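Local structure of Lmo2125 protein (Listeria monocytogenes serovar 1/2a, 5TU0) at residues 115-120 against 330-335; 131-136 against 260-265. The protein binds maltose and, as a membrane lipoprotein, probably delivers it for transport into the cell. The protein carries 2 engineered substitutions. One frame throughout, in Å; residues are numbered along the deposited sequence.

Interaction 1: 115-120 against 330-335; sequences TLVLYY and NAVIEQ
Thr115, Leu116 and the strand residues 117-120 that follow run past helix 327-336; the CA atoms of Thr115 and Val332 lie 6.1 Å apart, those of Val117 and Ala331 6.2 Å. This is helix-on-sheet packing in the buried interior of a bacterial solute-binding protein, where the long strand 105-121 crosses the mixed sheet and Thr115 and Val117 face the helix. No hydrogen bond joins the two segments; strand residues Val117 and Tyr119 bond instead to Gly238 and Ile236 of strand 235-238. Just before Thr115, Glu114 lines the bound sugar's pocket. The apolar part of the contact centres on Val117. Its CG1 lies beside the backbone N (chi1 -62°), and this rotation carries the methyl into the helix surface, where Ala331 CB and Val332 CG2 are each 3.8 Å from Val117 CG1. Its other methyl, CG2, turns from the helix to Tyr119 and sits 3.9 Å above the plane of that ring, toward its rim. Val255 of the neighbouring strand touches both Val117 and Ala331, so the methyl group of Ala331 meets the sheet at two strands. Farther along, the methyl CG2 of Thr115 lies 3.8 Å from Gln335 CB, the two side chains crossing at about a right angle. Their polar ends are used elsewhere: Thr115 OG1 bonds to the carbonyl of Phe270, and Gln335 OE1 takes a hydrogen bond from the backbone N of Ile258. Gln335 extends from the helix with CG anti to the backbone N (chi1 -170°), then bends at chi2. That path presses its aliphatic part on the strand: Gln335 CG comes to 3.2 Å from Leu116 O, a buried carbonyl oxygen that has no hydrogen-bonding partner in the model.

Interaction 2: 131-136 against 260-265; sequences TFKDLE and TLNNGK
A capping box opens helix 132-138, and the loop carrying Thr260, Leu261 and Asn262 docks on this capped helix start. Thr131 and Thr260 form a single beta bridge, their CA atoms 4.4 Å apart. Immediately beyond it, Phe132 N gives a nearly straight hydrogen bond to Thr260 O, 2.8 Å long with an angle of 167° at the hydrogen. A water extends the link: it accepts from Lys133 N and donates to both Thr260 O and Asn262 OD1, so the loop reaches the amides of Phe132 directly and of Lys133 through one water. Next to these polar bonds, Leu261 CD2 lies over one face of the Phe132 ring, 4.1 Å from its centroid in a CH-pi contact. Leu135 CD1 covers the centre of the opposite face, 3.6 Å above the plane, and Thr260 O sits at the ring's edge. One turn into the helix, Asn262 ND2 donates to Glu136 OE2 at 2.9 Å. It meets the syn side of the carboxylate, while the two flat groups are turned 71° apart. Tyr201 OH of helix 193-208 also bonds to Glu136 OE2, giving that oxygen two partners. The loop reverses through a type I turn, Leu261 to Gly264, with Gly264 at positive phi. At the N-terminus of the helix, Thr131 OG1 lies between its own backbone N and carbonyl carbon (chi1 66°), where it accepts from Asp134 N at 3.0 Å; Asp134 OD2 in turn receives Thr131 N, the reciprocal pair that defines a capping box at a helix N-terminus.

In the fold
Interaction 1 is a fully buried contact, about 11 Å from the centre of the chain, whereas interaction 2 is partly buried, at about 22 Å, and reaches solvent-exposed residues. Their centres lie about 16 Å apart and they do not touch, yet they share a chain path: strand 105-121 leads on to helix 132-138, and the 260-265 loop follows strand 253-256, a partner of that same strand. Chemistry follows place. Interaction 1 joins helix to sheet through methyl groups and aliphatic carbons, with no hydrogen bond across it. Interaction 2 joins loop to helix start through backbone and amide-carboxylate hydrogen bonds plus a water, with one aromatic ring packed alongside.

Interaction 1: 115-120 against 330-335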
# COMPACT_ATOMS: atom_id res chain seq x y z
N THR A 115 -4.41 0.24 2.20
CA THR A 115 -4.66 0.06 0.80
C THR A 115 -5.42 1.28 0.34
O THR A 115 -5.81 2.14 1.15
CB THR A 115 -5.46 -1.24 0.51
OG1 THR A 115 -5.52 -1.46 -0.91
CG2 THR A 115 -6.88 -1.17 1.05
N LEU A 116 -5.62 1.37 -0.96
CA LEU A 116 -6.35 2.46 -1.56
C LEU A 116 -7.83 2.41 -1.20
O LEU A 116 -8.42 1.35 -1.03
CB LEU A 116 -6.18 2.45 -3.08
CG LEU A 116 -4.80 2.73 -3.64
CD1 LEU A 116 -4.86 2.73 -5.16
CD2 LEU A 116 -4.25 4.05 -3.14
N VAL A 117 -8.43 3.60 -1.13
CA VAL A 117 -9.82 3.76 -0.76
C VAL A 117 -10.43 4.85 -1.63
O VAL A 117 -9.73 5.48 -2.43
CB VAL A 117 -9.97 4.13 0.75
CG1 VAL A 117 -9.42 3.02 1.64
CG2 VAL A 117 -9.26 5.44 1.08
N LEU A 118 -11.73 5.07 -1.48
CA LEU A 118 -12.41 6.16 -2.20
C LEU A 118 -12.72 7.29 -1.22
O LEU A 118 -13.47 7.10 -0.25
CB LEU A 118 -13.72 5.68 -2.81
CG LEU A 118 -14.47 6.75 -3.62
CD1 LEU A 118 -13.83 6.89 -5.00
CD2 LEU A 118 -15.95 6.45 -3.76
N TYR A 119 -12.12 8.46 -1.45
CA TYR A 119 -12.43 9.66 -0.67
C TYR A 119 -13.51 10.38 -1.43
O TYR A 119 -13.48 10.39 -2.66
CB TYR A 119 -11.25 10.61 -0.58
CG TYR A 119 -10.15 10.16 0.34
CD1 TYR A 119 -10.25 10.37 1.71
CD2 TYR A 119 -8.99 9.57 -0.16
CE1 TYR A 119 -9.25 9.96 2.56
CE2 TYR A 119 -7.98 9.18 0.68
CZ TYR A 119 -8.11 9.38 2.04
OH TYR A 119 -7.12 8.98 2.89
N TYR A 120 -14.48 10.96 -0.72
CA TYR A 120 -15.52 11.76 -1.39
C TYR A 120 -15.86 12.95 -0.51
O TYR A 120 -15.60 12.96 0.71
CB TYR A 120 -16.78 10.94 -1.75
CG TYR A 120 -17.64 10.54 -0.58
CD1 TYR A 120 -17.30 9.46 0.23
CD2 TYR A 120 -18.83 11.23 -0.29
CE1 TYR A 120 -18.09 9.11 1.30
CE2 TYR A 120 -19.63 10.87 0.79
CZ TYR A 120 -19.25 9.81 1.58
OH TYR A 120 -20.02 9.44 2.65
N ASN A 330 -12.74 2.10 8.49
CA ASN A 330 -13.72 1.16 7.95
C ASN A 330 -13.45 0.86 6.47
O ASN A 330 -13.50 -0.30 6.05
CB ASN A 330 -15.16 1.69 8.09
CG ASN A 330 -15.67 1.71 9.53
OD1 ASN A 330 -15.08 1.11 10.43
ND2 ASN A 330 -16.77 2.39 9.74
N ALA A 331 -13.20 1.91 5.69
CA ALA A 331 -12.89 1.77 4.25
C ALA A 331 -11.65 0.92 4.02
O ALA A 331 -11.66 0.03 3.18
CB ALA A 331 -12.72 3.13 3.61
N VAL A 332 -10.59 1.20 4.75
CA VAL A 332 -9.35 0.42 4.65
C VAL A 332 -9.58 -1.03 5.01
O VAL A 332 -9.16 -1.92 4.27
CB VAL A 332 -8.22 1.00 5.54
CG1 VAL A 332 -7.03 0.02 5.65
CG2 VAL A 332 -7.77 2.33 5.00
N ILE A 333 -10.27 -1.29 6.11
CA ILE A 333 -10.53 -2.68 6.53
C ILE A 333 -11.34 -3.45 5.48
O ILE A 333 -11.03 -4.60 5.15
CB ILE A 333 -11.25 -2.72 7.90
CG1 ILE A 333 -10.29 -2.23 9.00
CG2 ILE A 333 -11.74 -4.13 8.21
CD1 ILE A 333 -10.94 -2.00 10.36
N GLU A 334 -12.38 -2.79 4.96
CA GLU A 334 -13.27 -3.39 3.97
C GLU A 334 -12.55 -3.62 2.66
O GLU A 334 -12.62 -4.71 2.09
CB GLU A 334 -14.50 -2.50 3.74
CG GLU A 334 -15.55 -3.07 2.80
CD GLU A 334 -16.15 -4.38 3.30
OE1 GLU A 334 -16.28 -4.57 4.53
OE2 GLU A 334 -16.50 -5.21 2.43
N GLN A 335 -11.84 -2.61 2.19
CA GLN A 335 -11.14 -2.73 0.91
C GLN A 335 -9.98 -3.75 0.98
O GLN A 335 -9.72 -4.47 0.02
CB GLN A 335 -10.62 -1.38 0.43
CG GLN A 335 -10.11 -1.41 -0.99
CD GLN A 335 -11.21 -1.75 -1.98
OE1 GLN A 335 -12.32 -1.25 -1.89
NE2 GLN A 335 -10.89 -2.62 -2.92

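Interaction 2: 131-136 against 260-265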
# COMPACT_ATOMS: atom_id res chain seq x y z
N THR A 131 -20.85 1.98 -7.03
CA THR A 131 -20.34 1.26 -8.18
C THR A 131 -19.65 2.20 -9.16
O THR A 131 -19.85 3.43 -9.11
CB THR A 131 -21.50 0.58 -8.96
OG1 THR A 131 -22.37 1.59 -9.53
CG2 THR A 131 -22.31 -0.31 -8.07
N PHE A 132 -18.88 1.63 -10.07
CA PHE A 132 -18.33 2.43 -11.16
C PHE A 132 -19.43 2.98 -12.09
O PHE A 132 -19.21 4.01 -12.74
CB PHE A 132 -17.18 1.72 -11.91
CG PHE A 132 -15.83 1.99 -11.30
CD1 PHE A 132 -15.43 1.35 -10.15
CD2 PHE A 132 -14.99 2.94 -11.86
CE1 PHE A 132 -14.21 1.64 -9.57
CE2 PHE A 132 -13.76 3.21 -11.29
CZ PHE A 132 -13.37 2.56 -10.14
N LYS A 133 -20.58 2.30 -12.15
CA LYS A 133 -21.71 2.81 -12.94
C LYS A 133 -22.14 4.15 -12.34
O LYS A 133 -22.42 5.10 -13.07
CB LYS A 133 -22.90 1.83 -12.92
CG LYS A 133 -22.68 0.49 -13.62
CD LYS A 133 -23.07 0.49 -15.09
CE LYS A 133 -22.16 1.32 -15.95
NZ LYS A 133 -22.55 1.24 -17.39
N ASP A 134 -22.17 4.22 -11.01
CA ASP A 134 -22.51 5.45 -10.28
C ASP A 134 -21.48 6.55 -10.56
O ASP A 134 -21.84 7.71 -10.76
CB ASP A 134 -22.57 5.24 -8.76
CG ASP A 134 -23.63 4.24 -8.33
OD1 ASP A 134 -24.59 3.97 -9.10
OD2 ASP A 134 -23.49 3.71 -7.19
N LEU A 135 -20.20 6.19 -10.59
CA LEU A 135 -19.15 7.14 -10.95
C LEU A 135 -19.30 7.63 -12.39
O LEU A 135 -19.05 8.80 -12.67
CB LEU A 135 -17.76 6.55 -10.75
CG LEU A 135 -17.34 6.18 -9.33
CD1 LEU A 135 -16.00 5.46 -9.36
CD2 LEU A 135 -17.29 7.42 -8.43
N GLU A 136 -19.67 6.74 -13.32
CA GLU A 136 -19.85 7.14 -14.71
C GLU A 136 -20.96 8.21 -14.82
O GLU A 136 -20.83 9.19 -15.56
CB GLU A 136 -20.16 5.93 -15.61
CG GLU A 136 -18.96 4.98 -15.78
CD GLU A 136 -19.29 3.69 -16.51
OE1 GLU A 136 -20.39 3.59 -17.09
OE2 GLU A 136 -18.45 2.76 -16.47
N THR A 260 -17.61 -0.86 -6.75
CA THR A 260 -17.61 -2.12 -7.50
C THR A 260 -17.48 -1.89 -9.01
O THR A 260 -18.12 -1.01 -9.56
CB THR A 260 -18.91 -2.89 -7.18
OG1 THR A 260 -18.97 -3.13 -5.76
CG2 THR A 260 -19.00 -4.23 -7.95
N LEU A 261 -16.62 -2.67 -9.66
CA LEU A 261 -16.40 -2.56 -11.10
C LEU A 261 -17.61 -3.03 -11.92
O LEU A 261 -18.49 -3.71 -11.39
CB LEU A 261 -15.15 -3.35 -11.50
CG LEU A 261 -13.81 -2.88 -10.91
CD1 LEU A 261 -12.69 -3.91 -11.10
CD2 LEU A 261 -13.41 -1.53 -11.49
N ASN A 262 -17.63 -2.66 -13.20
CA ASN A 262 -18.71 -3.03 -14.12
C ASN A 262 -18.94 -4.52 -14.33
O ASN A 262 -20.01 -4.91 -14.80
CB ASN A 262 -18.52 -2.34 -15.49
CG ASN A 262 -18.72 -0.81 -15.41
OD1 ASN A 262 -18.94 -0.24 -14.32
ND2 ASN A 262 -18.62 -0.16 -16.55
N ASN A 263 -17.93 -5.34 -14.02
CA ASN A 263 -18.07 -6.80 -14.12
C ASN A 263 -18.64 -7.41 -12.83
O ASN A 263 -18.77 -8.63 -12.71
CB ASN A 263 -16.71 -7.47 -14.43
CG ASN A 263 -15.66 -7.23 -13.36
OD1 ASN A 263 -15.88 -6.51 -12.39
ND2 ASN A 263 -14.49 -7.84 -13.55
N GLY A 264 -18.96 -6.56 -11.85
CA GLY A 264 -19.51 -7.02 -10.57
C GLY A 264 -18.45 -7.41 -9.55
O GLY A 264 -18.78 -7.81 -8.42
N LYS A 265 -17.18 -7.30 -9.94
CA LYS A 265 -16.08 -7.66 -9.04
C LYS A 265 -15.50 -6.43 -8.37
O LYS A 265 -15.69 -5.30 -8.84
CB LYS A 265 -15.00 -8.43 -9.80
CG LYS A 265 -15.54 -9.73 -10.38
CD LYS A 265 -14.45 -10.62 -10.93
CE LYS A 265 -15.04 -11.97 -11.32
NZ LYS A 265 -14.01 -12.99 -11.68
O HOH W 1 -19.94 -0.66 -11.81